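Local coordinates for putative leucoanthocyanidin reductase 1 (Vitis vinifera, PDB 3I6I), which uses NADPH to reduce leucoanthocyanidins, probably to flavan-3-ols of the catechin type in flavonoid biosynthesis, at residues T249-E252 and D253-L256; S267-A270 and A271-D275; R144-V147 and E148-I152. One frame throughout, in Å; residues are numbered along the deposited sequence. Where two conformers were deposited one is given.

Contact 1: T249-E252 and D253-L256; sequences TVTE and DDLL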
loop_
_atom_site.group_PDB
_atom_site.type_symbol
_atom_site.label_atom_id
_atom_site.label_comp_id
_atom_site.label_asym_id
_atom_site.label_seq_id
_atom_site.Cartn_x
_atom_site.Cartn_y
_atom_site.Cartn_z
ATOM N N THR A 249 15.309 -20.497 12.015
ATOM C CA THR A 249 15.015 -20.447 10.579
ATOM C C THR A 249 13.574 -20.897 10.260
ATOM O O THR A 249 13.111 -21.912 10.763
ATOM C CB THR A 249 15.959 -21.390 9.811
ATOM O OG1 THR A 249 17.287 -20.958 10.051
ATOM C CG2 THR A 249 15.678 -21.371 8.283
ATOM N N VAL A 250 12.903 -20.125 9.436
ATOM C CA VAL A 250 11.650 -20.553 8.765
ATOM C C VAL A 250 12.057 -20.777 7.316
ATOM O O VAL A 250 12.551 -19.861 6.644
ATOM C CB VAL A 250 10.547 -19.487 8.937
ATOM C CG1 VAL A 250 9.367 -19.770 8.009
ATOM C CG2 VAL A 250 10.105 -19.368 10.360
ATOM N N THR A 251 11.921 -22.014 6.843
ATOM C CA THR A 251 12.378 -22.392 5.554
ATOM C C THR A 251 11.402 -21.926 4.445
ATOM O O THR A 251 10.229 -21.606 4.700
ATOM C CB THR A 251 12.539 -23.924 5.417
ATOM O OG1 THR A 251 11.267 -24.568 5.565
ATOM C CG2 THR A 251 13.590 -24.529 6.410
ATOM N N GLU A 252 11.892 -21.941 3.218
ATOM C CA GLU A 252 11.053 -21.709 2.042
ATOM C C GLU A 252 9.870 -22.707 2.043
ATOM O O GLU A 252 8.739 -22.342 1.773
ATOM C CB GLU A 252 11.847 -21.869 0.758
ATOM C CG GLU A 252 10.982 -22.082 -0.482
ATOM C CD GLU A 252 11.787 -21.968 -1.779
ATOM O OE1 GLU A 252 12.944 -22.413 -1.750
ATOM O OE2 GLU A 252 11.271 -21.507 -2.833
ATOM N N ASP A 253 10.144 -23.964 2.347
ATOM C CA ASP A 253 9.090 -24.967 2.290
ATOM C C ASP A 253 8.030 -24.746 3.377
ATOM O O ASP A 253 6.841 -25.036 3.143
ATOM C CB ASP A 253 9.660 -26.386 2.292
ATOM C CG ASP A 253 9.933 -26.914 0.847
ATOM O OD1 ASP A 253 9.908 -26.132 -0.166
ATOM O OD2 ASP A 253 10.161 -28.114 0.713
ATOM N N ASP A 254 8.451 -24.247 4.546
ATOM C CA ASP A 254 7.495 -23.800 5.588
ATOM C C ASP A 254 6.501 -22.783 5.015
ATOM O O ASP A 254 5.301 -22.909 5.177
ATOM C CB ASP A 254 8.195 -23.200 6.817
ATOM C CG ASP A 254 9.052 -24.225 7.622
ATOM O OD1 ASP A 254 8.770 -25.451 7.568
ATOM O OD2 ASP A 254 9.996 -23.781 8.371
ATOM N N LEU A 255 7.011 -21.774 4.334
ATOM C CA LEU A 255 6.138 -20.739 3.783
ATOM C C LEU A 255 5.278 -21.292 2.652
ATOM O O LEU A 255 4.128 -20.925 2.561
ATOM C CB LEU A 255 6.973 -19.557 3.317
ATOM C CG LEU A 255 7.766 -18.775 4.350
ATOM C CD1 LEU A 255 8.755 -17.761 3.617
ATOM C CD2 LEU A 255 6.809 -18.028 5.312
ATOM N N LEU A 256 5.826 -22.152 1.799
ATOM C CA LEU A 256 5.041 -22.728 0.722
ATOM C C LEU A 256 3.936 -23.612 1.288
ATOM O O LEU A 256 2.856 -23.610 0.759
ATOM C CB LEU A 256 5.934 -23.492 -0.265
ATOM C CG LEU A 256 6.888 -22.611 -1.070
ATOM C CD1 LEU A 256 7.759 -23.515 -1.981
ATOM C CD2 LEU A 256 6.113 -21.584 -1.912
HETATM O O HOH W 1 12.094 -24.338 9.777
HETATM O O HOH W 2 12.434 -25.439 -0.603
#
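A capping box formed by Thr-251 and Asp-254 starts helix 252-260, at the point where strand 247-250 gives way to it. Thr-251 is the N-cap: its OG1 accepts a hydrogen bond from Asp-254 N at 3.0 Å. The hydroxyl lies between its own backbone N and carbonyl carbon (chi1 63°), which turns it to the helix end. In return, Thr-251 N donates to Asp-254 OD2 over 3.0 Å, meeting this oxygen from above the carboxylate plane, 46° out of it. A water also donates to Asp-254 OD2 (2.6 Å) and to Thr-249 O, joining the carboxylate to the end of the strand. The negative charge beside the first turn probably interacts favourably with the helix dipole. Under the box, Val-250 CG1 rests 3.8 Å from Asp-254 CB and 4.1 Å from Leu-255 CD2, so an apolar patch continues from strand to helix. One residue on, Leu-256 N bonds to Glu-252 O, and the two side chains run alongside each other, with Leu-256 CD1 3.8 Å from Glu-252 CG. The Glu-252 chain is extended, and its OE2 is hydrogen-bonded to His-274 of helix 266-277; a second water links OE1 to Asp-253 OD1. Leu-256 itself touches His-274 and Val-130. With an alanine here, both leucine methyls are gone, which would probably open a gap between Glu-252 CG and His-274 and leave the glutamate chain held mainly by its polar end. The reciprocal pair of bonds, side chain to backbone in both directions, is what defines a capping box, here at a strand-to-helix turn.

Contact 2: S267-A270 and A271-D275; sequences SVVA and AFTHD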
loop_
_atom_site.group_PDB
_atom_site.type_symbol
_atom_site.label_atom_id
_atom_site.label_comp_id
_atom_site.label_asym_id
_atom_site.label_seq_id
_atom_site.Cartn_x
_atom_site.Cartn_y
_atom_site.Cartn_z
ATOM N N SER A 267 -2.778 -17.328 4.138
ATOM C CA SER A 267 -1.983 -17.990 3.089
ATOM C C SER A 267 -1.543 -16.968 2.033
ATOM O O SER A 267 -0.519 -17.145 1.375
ATOM C CB SER A 267 -2.748 -19.106 2.413
ATOM O OG SER A 267 -2.983 -20.222 3.274
ATOM N N VAL A 268 -2.326 -15.909 1.861
ATOM C CA VAL A 268 -1.917 -14.811 0.992
ATOM C C VAL A 268 -0.655 -14.142 1.552
ATOM O O VAL A 268 0.328 -13.890 0.817
ATOM C CB VAL A 268 -3.041 -13.773 0.806
ATOM C CG1 VAL A 268 -2.559 -12.616 -0.069
ATOM C CG2 VAL A 268 -4.256 -14.439 0.190
ATOM N N VAL A 269 -0.677 -13.852 2.849
ATOM C CA VAL A 269 0.461 -13.224 3.497
ATOM C C VAL A 269 1.678 -14.157 3.399
ATOM O O VAL A 269 2.793 -13.681 3.155
ATOM C CB VAL A 269 0.206 -12.843 4.986
ATOM C CG1 VAL A 269 1.513 -12.280 5.604
ATOM C CG2 VAL A 269 -0.938 -11.812 5.091
ATOM N N ALA A 270 1.469 -15.471 3.568
ATOM C CA ALA A 270 2.562 -16.424 3.413
ATOM C C ALA A 270 3.201 -16.381 1.998
ATOM O O ALA A 270 4.418 -16.376 1.802
ATOM C CB ALA A 270 2.088 -17.843 3.771
ATOM N N ALA A 271 2.345 -16.359 0.978
ATOM C CA ALA A 271 2.806 -16.290 -0.411
ATOM C C ALA A 271 3.632 -15.010 -0.663
ATOM O O ALA A 271 4.681 -15.053 -1.285
ATOM C CB ALA A 271 1.580 -16.336 -1.331
ATOM N N PHE A 272 3.172 -13.871 -0.158
ATOM C CA PHE A 272 3.949 -12.620 -0.362
ATOM C C PHE A 272 5.256 -12.596 0.444
ATOM O O PHE A 272 6.259 -12.097 -0.047
ATOM C CB PHE A 272 3.117 -11.415 0.005
ATOM C CG PHE A 272 1.899 -11.206 -0.868
ATOM C CD1 PHE A 272 1.866 -11.566 -2.212
ATOM C CD2 PHE A 272 0.782 -10.623 -0.326
ATOM C CE1 PHE A 272 0.721 -11.338 -2.973
ATOM C CE2 PHE A 272 -0.338 -10.373 -1.098
ATOM C CZ PHE A 272 -0.361 -10.742 -2.419
ATOM N N THR A 273 5.241 -13.178 1.656
ATOM C CA THR A 273 6.483 -13.375 2.451
ATOM C C THR A 273 7.532 -14.167 1.663
ATOM O O THR A 273 8.725 -13.829 1.645
ATOM C CB THR A 273 6.169 -14.059 3.821
ATOM O OG1 THR A 273 5.207 -13.261 4.542
ATOM C CG2 THR A 273 7.438 -14.152 4.710
ATOM N N HIS A 274 7.116 -15.264 1.054
ATOM C CA HIS A 274 7.975 -16.071 0.193
ATOM C C HIS A 274 8.530 -15.249 -0.972
ATOM O O HIS A 274 9.739 -15.258 -1.253
ATOM C CB HIS A 274 7.197 -17.271 -0.317
ATOM C CG HIS A 274 7.942 -18.133 -1.273
ATOM N ND1 HIS A 274 7.786 -18.045 -2.632
ATOM C CD2 HIS A 274 8.787 -19.168 -1.057
ATOM C CE1 HIS A 274 8.562 -18.947 -3.217
ATOM N NE2 HIS A 274 9.187 -19.634 -2.274
ATOM N N ASP A 275 7.662 -14.517 -1.648
ATOM C CA ASP A 275 8.083 -13.728 -2.793
ATOM C C ASP A 275 9.164 -12.704 -2.405
ATOM O O ASP A 275 10.154 -12.533 -3.140
ATOM C CB ASP A 275 6.883 -13.045 -3.459
ATOM C CG ASP A 275 7.075 -12.819 -4.968
ATOM O OD1 ASP A 275 8.023 -13.382 -5.644
ATOM O OD2 ASP A 275 6.238 -12.052 -5.505
#
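This is a one-turn contact inside a largely buried part of helix 266-277, beside the NADPH site, where residues four apart meet along the helix surface. Val-268 and Phe-272 lie side by side and point the same way. The valine branch that does the touching is CG1, placed opposite the backbone N (chi1 178°); it presses on the ring at 3.3 Å from Phe-272 CE2, a tight fit. On the same side of the ring as this methyl, Val-268 O lies over the face, 3.4 Å from the plane of the Phe-272 ring and displaced toward its rim. That oxygen also takes the helical bond from Phe-272 N. One residue on, Val-269 O is gripped twice by Thr-273. The backbone N comes within 2.9 Å of Val-269 O, while OG1 donates to Val-269 O at 2.8 Å from above the carbonyl plane, 40° out of it, on the opposite face. The threonine hydroxyl thereby uses its proton within its own helix, which fixes its rotation. Val-268 and Phe-272 both touch Met-136 of helix 133-149, where the Phe-272 ring also meets that of Tyr-137, and the Phe-272 side chain is about 6 Å from the bound NADPH. On another side of the helix, Ala-270 touches Ala-258 and Thr-273 touches Leu-255, both of helix 252-260.

Contact 3: R144-V147 and E148-I152; sequences RQLV and EESGI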
loop_
_atom_site.group_PDB
_atom_site.type_symbol
_atom_site.label_atom_id
_atom_site.label_comp_id
_atom_site.label_asym_id
_atom_site.label_seq_id
_atom_site.Cartn_x
_atom_site.Cartn_y
_atom_site.Cartn_z
ATOM N N ARG A 144 -5.495 -3.023 -13.762
ATOM C CA ARG A 144 -4.551 -2.150 -14.509
ATOM C C ARG A 144 -4.872 -2.196 -16.010
ATOM O O ARG A 144 -4.856 -1.147 -16.684
ATOM C CB ARG A 144 -3.113 -2.617 -14.346
ATOM C CG ARG A 144 -2.431 -2.377 -13.028
ATOM C CD ARG A 144 -0.974 -2.748 -13.123
ATOM N NE ARG A 144 -0.262 -2.486 -11.878
ATOM C CZ ARG A 144 1.078 -2.415 -11.776
ATOM N NH1 ARG A 144 1.876 -2.608 -12.821
ATOM N NH2 ARG A 144 1.632 -2.182 -10.610
ATOM N N GLN A 145 -5.165 -3.406 -16.514
ATOM C CA GLN A 145 -5.522 -3.611 -17.948
ATOM C C GLN A 145 -6.753 -2.759 -18.260
ATOM O O GLN A 145 -6.767 -2.014 -19.253
ATOM C CB GLN A 145 -5.749 -5.105 -18.294
ATOM C CG GLN A 145 -6.593 -5.405 -19.565
ATOM C CD GLN A 145 -8.109 -5.631 -19.253
ATOM O OE1 GLN A 145 -8.437 -6.374 -18.308
ATOM N NE2 GLN A 145 -9.023 -4.936 -20.000
ATOM N N LEU A 146 -7.788 -2.881 -17.432
ATOM C CA LEU A 146 -8.999 -2.053 -17.608
ATOM C C LEU A 146 -8.737 -0.540 -17.558
ATOM O O LEU A 146 -9.229 0.226 -18.421
ATOM C CB LEU A 146 -10.096 -2.447 -16.612
ATOM C CG LEU A 146 -11.464 -1.834 -16.882
ATOM C CD1 LEU A 146 -11.987 -2.250 -18.248
ATOM C CD2 LEU A 146 -12.436 -2.229 -15.769
ATOM N N VAL A 147 -7.962 -0.095 -16.591
ATOM C CA VAL A 147 -7.610 1.327 -16.480
ATOM C C VAL A 147 -6.936 1.821 -17.754
ATOM O O VAL A 147 -7.288 2.870 -18.325
ATOM C CB VAL A 147 -6.715 1.547 -15.282
ATOM C CG1 VAL A 147 -6.046 2.959 -15.306
ATOM C CG2 VAL A 147 -7.501 1.312 -13.955
ATOM N N GLU A 148 -5.946 1.065 -18.209
ATOM C CA GLU A 148 -5.156 1.520 -19.389
ATOM C C GLU A 148 -5.990 1.497 -20.667
ATOM O O GLU A 148 -5.927 2.423 -21.510
ATOM C CB GLU A 148 -3.882 0.706 -19.518
ATOM C CG GLU A 148 -2.998 0.939 -18.278
ATOM C CD GLU A 148 -1.651 0.224 -18.274
ATOM O OE1 GLU A 148 -1.027 0.186 -19.337
ATOM O OE2 GLU A 148 -1.205 -0.285 -17.190
ATOM N N GLU A 149 -6.792 0.462 -20.850
ATOM C CA GLU A 149 -7.603 0.388 -22.028
ATOM C C GLU A 149 -8.736 1.394 -21.992
ATOM O O GLU A 149 -9.229 1.787 -23.036
ATOM C CB GLU A 149 -8.122 -1.035 -22.264
ATOM C CG GLU A 149 -6.975 -2.020 -22.571
ATOM C CD GLU A 149 -7.438 -3.465 -22.920
ATOM O OE1 GLU A 149 -8.629 -3.824 -22.728
ATOM O OE2 GLU A 149 -6.581 -4.234 -23.405
ATOM N N SER A 150 -9.122 1.858 -20.803
ATOM C CA SER A 150 -10.135 2.884 -20.672
ATOM C C SER A 150 -9.607 4.305 -20.894
ATOM O O SER A 150 -10.366 5.274 -20.879
ATOM C CB SER A 150 -10.827 2.747 -19.304
ATOM O OG SER A 150 -11.494 1.469 -19.270
ATOM N N GLY A 151 -8.286 4.428 -21.055
ATOM C CA GLY A 151 -7.649 5.729 -21.237
ATOM C C GLY A 151 -7.646 6.638 -20.010
ATOM O O GLY A 151 -7.539 7.846 -20.126
ATOM N N ILE A 152 -7.748 6.067 -18.819
ATOM C CA ILE A 152 -7.730 6.832 -17.578
ATOM C C ILE A 152 -6.272 7.121 -17.193
ATOM O O ILE A 152 -5.496 6.180 -17.082
ATOM C CB ILE A 152 -8.371 6.017 -16.425
ATOM C CG1 ILE A 152 -9.823 5.638 -16.749
ATOM C CG2 ILE A 152 -8.284 6.789 -15.120
ATOM C CD1 ILE A 152 -10.709 6.806 -17.071
#
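Ser-150 and Leu-146 make the tight part of this contact, at the C-terminal end of helix 133-149. Leu-146 O is held by two donors of Ser-150 that come from opposite faces of its carbonyl plane: the backbone N at 2.9 Å and OG at 2.7 Å. The serine hydroxyl, folded back beside its own N, thus spends its proton on the last turn. Next to it, Val-147 O accepts from Ile-152 N at 3.3 Å and, weakly, from Ser-150 N. Gly-151 between them has positive phi, and its N bonds to Glu-148 O at 3.1 Å. On this inner side Val-147 CG1 packs 4.0 Å from Ile-152 CB, and Val-147 is buried against Val-103 of helix 99-109 and Phe-115 of strand 114-116. The outer side is looser. There Gln-145 NE2 donates to Glu-149 OE1 over 3.0 Å, with the oxygen met from well above the carboxylate plane (68° out of it) and the amide and carboxylate planes 69° apart. The glutamine chain bends at chi2 (-94°), which carries its amide round to a glutamate that is exposed. Between the two sides, Glu-148 CG lies over Arg-144 O at 3.2 Å, but the charged ends find other partners: Glu-148 OE2 bonds to Tyr-156 OH, and Arg-144 forms a salt bridge with Glu-119 and a cation-pi contact with Tyr-156. The paired bonds from Gly-151 and Ile-152 back into the last turn define a Schellman motif, the classic C-capping motif in which a helix ends at a glycine.

From the N terminus, contact 3 comes first, ending helix 133-149 of the Rossmann-like part, next to helix 99-109 and strand 114-116. About a hundred residues later contact 1 begins helix 252-260, and contact 2 follows in the next helix, 266-277. The three are in series: none nests or crosses, and each spans only a local turn and closes no long loop. Contacts 1 and 2, centred 10 Å apart, touch through the probable hydrogen bond of Glu-252 to His-274 and packing of Leu-255 and Leu-256 on Ala-270 and His-274, joining the two successive helices. Contact 3 stays apart, its nearest atoms about 12 Å from contact 2, but the earlier part of its helix packs against helix 266-277.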